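Local atomic coordinates of glycerate dehydrogenase/glyoxylate reductase (Thermus thermophilus, PDB entry 2CUK), a protein that probably reduces hydroxypyruvate and glyoxylate to the corresponding 2-hydroxyacids with NAD(P)H, as an NAD-binding member of the D-isomer specific 2-hydroxyacid dehydrogenase family. Residues 201-204 / 205-209; 211-214 / 215-219; 253-257 / 258-262. One frame throughout, in Å; residues are numbered along the deposited sequence.

Interaction 1 (201-204 / 205-209); sequences TPLT and PETHR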
loop_
_atom_site.group_PDB
_atom_site.type_symbol
_atom_site.label_atom_id
_atom_site.label_comp_id
_atom_site.label_asym_id
_atom_site.label_seq_id
_atom_site.Cartn_x
_atom_site.Cartn_y
_atom_site.Cartn_z
ATOM N N THR A 201 11.029 17.548 1.334
ATOM C CA THR A 201 11.635 18.867 1.234
ATOM C C THR A 201 12.427 18.967 -0.063
ATOM O O THR A 201 13.037 17.993 -0.509
ATOM C CB THR A 201 12.574 19.140 2.435
ATOM O OG1 THR A 201 13.021 20.501 2.399
ATOM C CG2 THR A 201 13.787 18.217 2.391
ATOM N N PRO A 202 12.414 20.145 -0.699
ATOM C CA PRO A 202 13.152 20.325 -1.952
ATOM C C PRO A 202 14.656 20.128 -1.780
ATOM O O PRO A 202 15.196 20.302 -0.691
ATOM C CB PRO A 202 12.790 21.752 -2.365
ATOM C CG PRO A 202 12.512 22.429 -1.062
ATOM C CD PRO A 202 11.724 21.387 -0.311
ATOM N N LEU A 203 15.322 19.744 -2.858
ATOM C CA LEU A 203 16.760 19.535 -2.824
ATOM C C LEU A 203 17.482 20.858 -3.048
ATOM O O LEU A 203 17.216 21.564 -4.020
ATOM C CB LEU A 203 17.176 18.536 -3.903
ATOM C CG LEU A 203 18.678 18.320 -4.087
ATOM C CD1 LEU A 203 19.292 17.798 -2.793
ATOM C CD2 LEU A 203 18.908 17.340 -5.223
ATOM N N THR A 204 18.390 21.189 -2.136
ATOM C CA THR A 204 19.172 22.421 -2.220
ATOM C C THR A 204 20.535 22.146 -1.587
ATOM O O THR A 204 20.754 21.079 -1.012
ATOM C CB THR A 204 18.511 23.574 -1.427
ATOM O OG1 THR A 204 18.561 23.272 -0.028
ATOM C CG2 THR A 204 17.061 23.771 -1.850
ATOM N N PRO A 205 21.469 23.102 -1.686
ATOM C CA PRO A 205 22.790 22.887 -1.090
ATOM C C PRO A 205 22.674 22.506 0.382
ATOM O O PRO A 205 23.464 21.716 0.893
ATOM C CB PRO A 205 23.474 24.236 -1.287
ATOM C CG PRO A 205 22.915 24.686 -2.611
ATOM C CD PRO A 205 21.438 24.361 -2.456
ATOM N N GLU A 206 21.669 23.061 1.050
ATOM C CA GLU A 206 21.446 22.802 2.466
ATOM C C GLU A 206 20.865 21.417 2.768
ATOM O O GLU A 206 21.100 20.862 3.843
ATOM C CB GLU A 206 20.522 23.877 3.051
ATOM C CG GLU A 206 20.994 25.311 2.815
ATOM C CD GLU A 206 20.772 25.787 1.385
ATOM O OE1 GLU A 206 19.600 25.901 0.964
ATOM O OE2 GLU A 206 21.770 26.050 0.680
ATOM N N THR A 207 20.109 20.858 1.828
ATOM C CA THR A 207 19.502 19.548 2.038
ATOM C C THR A 207 20.216 18.424 1.298
ATOM O O THR A 207 19.820 17.265 1.400
ATOM C CB THR A 207 18.017 19.540 1.609
ATOM O OG1 THR A 207 17.915 19.914 0.231
ATOM C CG2 THR A 207 17.212 20.505 2.465
ATOM N N HIS A 208 21.259 18.761 0.549
ATOM C CA HIS A 208 22.004 17.745 -0.183
ATOM C C HIS A 208 22.511 16.711 0.825
ATOM O O HIS A 208 23.296 17.030 1.720
ATOM C CB HIS A 208 23.176 18.381 -0.936
ATOM C CG HIS A 208 23.887 17.438 -1.855
ATOM N ND1 HIS A 208 23.241 16.753 -2.861
ATOM C CD2 HIS A 208 25.187 17.064 -1.919
ATOM C CE1 HIS A 208 24.112 15.995 -3.505
ATOM N NE2 HIS A 208 25.300 16.166 -2.952
ATOM N N ARG A 209 22.039 15.477 0.683
ATOM C CA ARG A 209 22.414 14.394 1.580
ATOM C C ARG A 209 22.152 14.738 3.043
ATOM O O ARG A 209 22.975 14.484 3.920
ATOM C CB ARG A 209 23.876 14.006 1.354
ATOM C CG ARG A 209 24.062 13.288 0.028
ATOM C CD ARG A 209 25.507 12.983 -0.297
ATOM N NE ARG A 209 25.594 12.302 -1.586
ATOM C CZ ARG A 209 26.730 11.955 -2.181
ATOM N NH1 ARG A 209 27.895 12.224 -1.608
ATOM N NH2 ARG A 209 26.698 11.335 -3.353
#

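Interaction 2 (211-214 / 215-219); sequences LNRE and RLFAM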
loop_
_atom_site.group_PDB
_atom_site.type_symbol
_atom_site.label_atom_id
_atom_site.label_comp_id
_atom_site.label_asym_id
_atom_site.label_seq_id
_atom_site.Cartn_x
_atom_site.Cartn_y
_atom_site.Cartn_z
ATOM N N LEU A 211 20.070 13.334 4.928
ATOM C CA LEU A 211 20.050 12.059 5.632
ATOM C C LEU A 211 21.363 11.341 5.375
ATOM O O LEU A 211 21.434 10.394 4.583
ATOM C CB LEU A 211 18.870 11.200 5.164
ATOM C CG LEU A 211 17.577 11.335 5.973
ATOM C CD1 LEU A 211 17.750 10.678 7.337
ATOM C CD2 LEU A 211 17.207 12.809 6.119
ATOM N N ASN A 212 22.407 11.828 6.037
ATOM C CA ASN A 212 23.736 11.257 5.914
ATOM C C ASN A 212 23.904 10.133 6.929
ATOM O O ASN A 212 22.958 9.775 7.636
ATOM C CB ASN A 212 24.801 12.337 6.143
ATOM C CG ASN A 212 24.554 13.141 7.409
ATOM O OD1 ASN A 212 24.175 12.590 8.445
ATOM N ND2 ASN A 212 24.780 14.449 7.334
ATOM N N ARG A 213 25.112 9.585 7.005
ATOM C CA ARG A 213 25.404 8.492 7.920
ATOM C C ARG A 213 25.061 8.813 9.373
ATOM O O ARG A 213 24.480 7.980 10.071
ATOM C CB ARG A 213 26.884 8.093 7.798
ATOM C CG ARG A 213 27.297 6.938 8.699
ATOM C CD ARG A 213 28.720 6.451 8.400
ATOM N NE ARG A 213 28.818 5.796 7.096
ATOM C CZ ARG A 213 29.140 6.409 5.961
ATOM N NH1 ARG A 213 29.413 7.709 5.954
ATOM N NH2 ARG A 213 29.174 5.723 4.826
ATOM N N GLU A 214 25.406 10.014 9.830
ATOM C CA GLU A 214 25.127 10.401 11.213
ATOM C C GLU A 214 23.640 10.522 11.521
ATOM O O GLU A 214 23.186 10.097 12.582
ATOM C CB GLU A 214 25.822 11.721 11.562
ATOM C CG GLU A 214 26.281 12.508 10.358
ATOM C CD GLU A 214 27.471 11.867 9.661
ATOM O OE1 GLU A 214 27.712 12.196 8.481
ATOM O OE2 GLU A 214 28.169 11.044 10.299
ATOM N N ARG A 215 22.877 11.098 10.599
ATOM C CA ARG A 215 21.451 11.252 10.828
ATOM C C ARG A 215 20.687 9.934 10.718
ATOM O O ARG A 215 19.726 9.711 11.455
ATOM C CB ARG A 215 20.870 12.297 9.871
ATOM C CG ARG A 215 21.409 13.697 10.131
ATOM C CD ARG A 215 20.463 14.776 9.654
ATOM N NE ARG A 215 20.937 16.105 10.035
ATOM C CZ ARG A 215 21.829 16.814 9.352
ATOM N NH1 ARG A 215 22.356 16.336 8.233
ATOM N NH2 ARG A 215 22.207 18.002 9.801
ATOM N N LEU A 216 21.121 9.055 9.815
ATOM C CA LEU A 216 20.466 7.762 9.641
ATOM C C LEU A 216 20.610 6.921 10.903
ATOM O O LEU A 216 19.653 6.289 11.352
ATOM C CB LEU A 216 21.056 7.014 8.439
ATOM C CG LEU A 216 20.673 7.559 7.055
ATOM C CD1 LEU A 216 21.526 6.904 5.986
ATOM C CD2 LEU A 216 19.189 7.302 6.792
ATOM N N PHE A 217 21.809 6.916 11.481
ATOM C CA PHE A 217 22.043 6.156 12.700
ATOM C C PHE A 217 21.544 6.899 13.935
ATOM O O PHE A 217 21.571 6.367 15.040
ATOM C CB PHE A 217 23.527 5.808 12.824
ATOM C CG PHE A 217 23.944 4.659 11.950
ATOM C CD1 PHE A 217 23.618 3.353 12.301
ATOM C CD2 PHE A 217 24.637 4.881 10.765
ATOM C CE1 PHE A 217 23.977 2.277 11.484
ATOM C CE2 PHE A 217 25.003 3.814 9.935
ATOM C CZ PHE A 217 24.671 2.507 10.298
ATOM N N ALA A 218 21.074 8.130 13.741
ATOM C CA ALA A 218 20.528 8.914 14.845
ATOM C C ALA A 218 19.052 8.542 14.959
ATOM O O ALA A 218 18.424 8.745 15.994
ATOM C CB ALA A 218 20.676 10.409 14.577
ATOM N N MET A 219 18.497 8.001 13.878
ATOM C CA MET A 219 17.103 7.577 13.886
ATOM C C MET A 219 16.990 6.406 14.865
ATOM O O MET A 219 17.985 5.738 15.153
ATOM C CB MET A 219 16.676 7.158 12.473
ATOM C CG MET A 219 16.510 8.337 11.517
ATOM S SD MET A 219 16.082 7.874 9.821
ATOM C CE MET A 219 14.524 6.956 10.105
#

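Interaction 3 (253-257 / 258-262); sequences DVTDP and EPLPP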
loop_
_atom_site.group_PDB
_atom_site.type_symbol
_atom_site.label_atom_id
_atom_site.label_comp_id
_atom_site.label_asym_id
_atom_site.label_seq_id
_atom_site.Cartn_x
_atom_site.Cartn_y
_atom_site.Cartn_z
ATOM N N ASP A 253 11.194 5.899 -3.584
ATOM C CA ASP A 253 10.650 6.051 -4.925
ATOM C C ASP A 253 11.670 6.852 -5.735
ATOM O O ASP A 253 11.567 6.968 -6.955
ATOM C CB ASP A 253 9.319 6.793 -4.905
ATOM C CG ASP A 253 8.692 6.881 -6.283
ATOM O OD1 ASP A 253 8.514 5.810 -6.899
ATOM O OD2 ASP A 253 8.386 8.005 -6.749
ATOM N N VAL A 254 12.654 7.408 -5.034
ATOM C CA VAL A 254 13.712 8.193 -5.661
ATOM C C VAL A 254 15.041 7.727 -5.079
ATOM O O VAL A 254 15.119 7.386 -3.899
ATOM C CB VAL A 254 13.531 9.712 -5.398
ATOM C CG1 VAL A 254 12.204 10.181 -5.977
ATOM C CG2 VAL A 254 13.601 10.009 -3.900
ATOM N N THR A 255 16.080 7.704 -5.906
ATOM C CA THR A 255 17.388 7.249 -5.453
ATOM C C THR A 255 18.545 8.100 -5.972
ATOM O O THR A 255 18.353 9.040 -6.745
ATOM C CB THR A 255 17.639 5.786 -5.891
ATOM O OG1 THR A 255 17.703 5.721 -7.321
ATOM C CG2 THR A 255 16.510 4.879 -5.407
ATOM N N ASP A 256 19.749 7.748 -5.532
ATOM C CA ASP A 256 20.972 8.429 -5.938
ATOM C C ASP A 256 22.079 7.375 -5.987
ATOM O O ASP A 256 22.495 6.848 -4.951
ATOM C CB ASP A 256 21.341 9.524 -4.931
ATOM C CG ASP A 256 22.523 10.367 -5.392
ATOM O OD1 ASP A 256 23.497 9.786 -5.912
ATOM O OD2 ASP A 256 22.484 11.604 -5.227
ATOM N N PRO A 257 22.575 7.054 -7.192
ATOM C CA PRO A 257 22.155 7.624 -8.473
ATOM C C PRO A 257 20.783 7.117 -8.905
ATOM O O PRO A 257 20.237 6.183 -8.313
ATOM C CB PRO A 257 23.258 7.173 -9.417
ATOM C CG PRO A 257 23.554 5.802 -8.905
ATOM C CD PRO A 257 23.601 6.017 -7.398
ATOM N N GLU A 258 20.233 7.737 -9.942
ATOM C CA GLU A 258 18.926 7.352 -10.446
ATOM C C GLU A 258 18.926 7.349 -11.973
ATOM O O GLU A 258 19.331 8.327 -12.604
ATOM C CB GLU A 258 17.870 8.326 -9.925
ATOM C CG GLU A 258 16.438 7.934 -10.230
ATOM C CD GLU A 258 15.440 8.941 -9.695
ATOM O OE1 GLU A 258 15.370 9.114 -8.461
ATOM O OE2 GLU A 258 14.727 9.566 -10.509
ATOM N N PRO A 259 18.487 6.239 -12.587
ATOM C CA PRO A 259 18.003 5.013 -11.937
ATOM C C PRO A 259 19.080 4.329 -11.089
ATOM O O PRO A 259 20.277 4.569 -11.272
ATOM C CB PRO A 259 17.582 4.139 -13.117
ATOM C CG PRO A 259 17.209 5.142 -14.175
ATOM C CD PRO A 259 18.309 6.159 -14.047
ATOM N N LEU A 260 18.650 3.483 -10.157
ATOM C CA LEU A 260 19.576 2.747 -9.299
ATOM C C LEU A 260 19.889 1.428 -10.004
ATOM O O LEU A 260 19.001 0.593 -10.178
ATOM C CB LEU A 260 18.934 2.461 -7.939
ATOM C CG LEU A 260 19.865 1.929 -6.848
ATOM C CD1 LEU A 260 20.759 3.056 -6.335
ATOM C CD2 LEU A 260 19.044 1.361 -5.713
ATOM N N PRO A 261 21.156 1.226 -10.419
ATOM C CA PRO A 261 21.618 0.018 -11.113
ATOM C C PRO A 261 21.179 -1.280 -10.443
ATOM O O PRO A 261 21.207 -1.394 -9.218
ATOM C CB PRO A 261 23.136 0.181 -11.112
ATOM C CG PRO A 261 23.305 1.657 -11.182
ATOM C CD PRO A 261 22.287 2.138 -10.175
ATOM N N PRO A 262 20.786 -2.283 -11.250
ATOM C CA PRO A 262 20.322 -3.608 -10.817
ATOM C C PRO A 262 21.194 -4.328 -9.789
ATOM O O PRO A 262 20.678 -5.025 -8.912
ATOM C CB PRO A 262 20.230 -4.384 -12.128
ATOM C CG PRO A 262 20.974 -3.618 -13.161
ATOM C CD PRO A 262 20.777 -2.192 -12.721
#

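Interaction 1 (201-204 / 205-209)
Thr207 turns its side chain back on the Thr201-Thr204 backbone and ties off the loop that follows strand 196-199. Its CB lies 3.7 Å from Pro202 O. At the branch, OG1 sits between the backbone N and the carbonyl carbon (chi1 58°), which brings it within reach of two backbone groups: it donates to Pro202 O at 2.9 Å, in the carbonyl plane and on a lone pair, and accepts from Thr204 N at 2.7 Å. The other branch, CG2, ends tip to tip against Thr201 CG2, 4.1 Å away. Thr207 N closes a beta turn onto Thr204 O at 2.9 Å, and Pro205 suits the turn because its ring already fixes the required phi. Across the same turn, Thr204 OG1 donates to Glu206 OE1 (3.0 Å), meeting it from above the carboxylate plane. Leu203 CD1 packs on His208 CA at 3.8 Å, and both side chains also touch Ala232. A valine in place of Thr207 would probably leave Pro202 O and Thr204 N without the hydroxyl they share. One buried hydroxyl, donor and acceptor at once, thus serves two backbone groups of a loop without regular secondary structure.

Interaction 2 (211-214 / 215-219)
The N-cap of the short helix 213-216 is Asn212, whose OD1 accepts from Arg215 N at 2.9 Å with a fairly straight N-H (161°), although crowding beside OD1 makes its exact place less sure. Asparagine suits a cap because its short side chain can fold back to a first-turn amide; here CG stands between the backbone N and the carbonyl carbon (chi1 50°). The first helical bond follows, Leu216 N to Asn212 O at 2.9 Å. Arg215, extended from CG to NE, runs obliquely past the asparagine with the amide and guanidinium planes 25° apart. Their facing nitrogens are both donors, and Arg215 NH1 instead finds its acceptor at Leu210 O. This one-turn helix is the helical element of the beta-alpha-beta unit formed with strands 196-199 and 224-227. Its buried side is apolar: Leu211 CD1 meets Leu216 CD2 at 3.7 Å and Met219 SD at 4.1 Å, crossing each side chain at about a right angle, while Leu216 also rests on Ala238 and Leu239 of helix 236-243. On another side of this turn, Arg213 and Phe217 lie alongside each other, pointing the same way. Arg213 CG packs 3.9 Å from Phe217 CD2, and the ring turns its edge to Arg213 O, with CD2 3.2 Å away. The arginine's polar end goes on to a salt bridge with Glu241, whereas the phenylalanine ring meets that of His246, whose NE2 is hydrogen-bonded to Met219 O.

Interaction 3 (253-257 / 258-262)
Glu258 OE1 takes the N-H of Thr255 at 3.0 Å through its anti lone pair, and the bond is fairly straight (160°). It is the one hydrogen bond that passes between residues 253-257 and 258-262. Val254 CA lies beside the same oxygen, 3.4 Å from Glu258 OE1. Glutamate has the length for this: CG stands anti to the backbone N (chi1 -172°) and the chain stays extended beyond it, carrying the carboxylate back along the loop to an amide three residues earlier. Thr255 works from the inner side of the bend. Its OG1 donates to Pro257 O at 2.8 Å, tilted 31° from the carbonyl plane, while Leu260 CB lies 3.5 Å from Thr255 OG1 and the leucine side chain crosses the threonine at about a right angle. The bend itself contains two cis peptide bonds, before Pro257 and before Pro259, a geometry that proline tolerates far better than other residues. Past the second, Leu260 CD1 approaches Pro257 CD at 4.2 Å, and Pro261 CD comes 4.1 Å from Pro257 CG, the two proline side chains crossing at about a right angle. Trp129 of the second subunit packs on Thr255, Glu258 and Pro259, placing part of the loop at the dimer interface. At the start, the Asp253 carboxylate is held by Thr275 OG1 and by the amides of Ile278 and Gly279. Because the prolines bring no amide hydrogen, the bend probably relies largely on the side chains of Thr255 and Glu258 for its internal hydrogen bonds.

Overall arrangement
All three contacts belong to the NAD-binding domain and lie at the carboxyl ends of, or in connections between, strands of its parallel sheet. Interactions 1 and 2 are consecutive along the chain between strands 196-199 and 224-227, with centres about 15 Å apart. Interaction 3 follows strand 249-252; its centre is about 17 Å from that of interaction 1, with nearest atoms about 4 Å apart, and about 20 Å from that of interaction 2. A common neighbour is the loop after strand 224-227: Ala232 touches interactions 1 and 3, and Leu233 touches 1 and 2. Interactions 1 and 3 probably border the cofactor and substrate cleft, as in relatives.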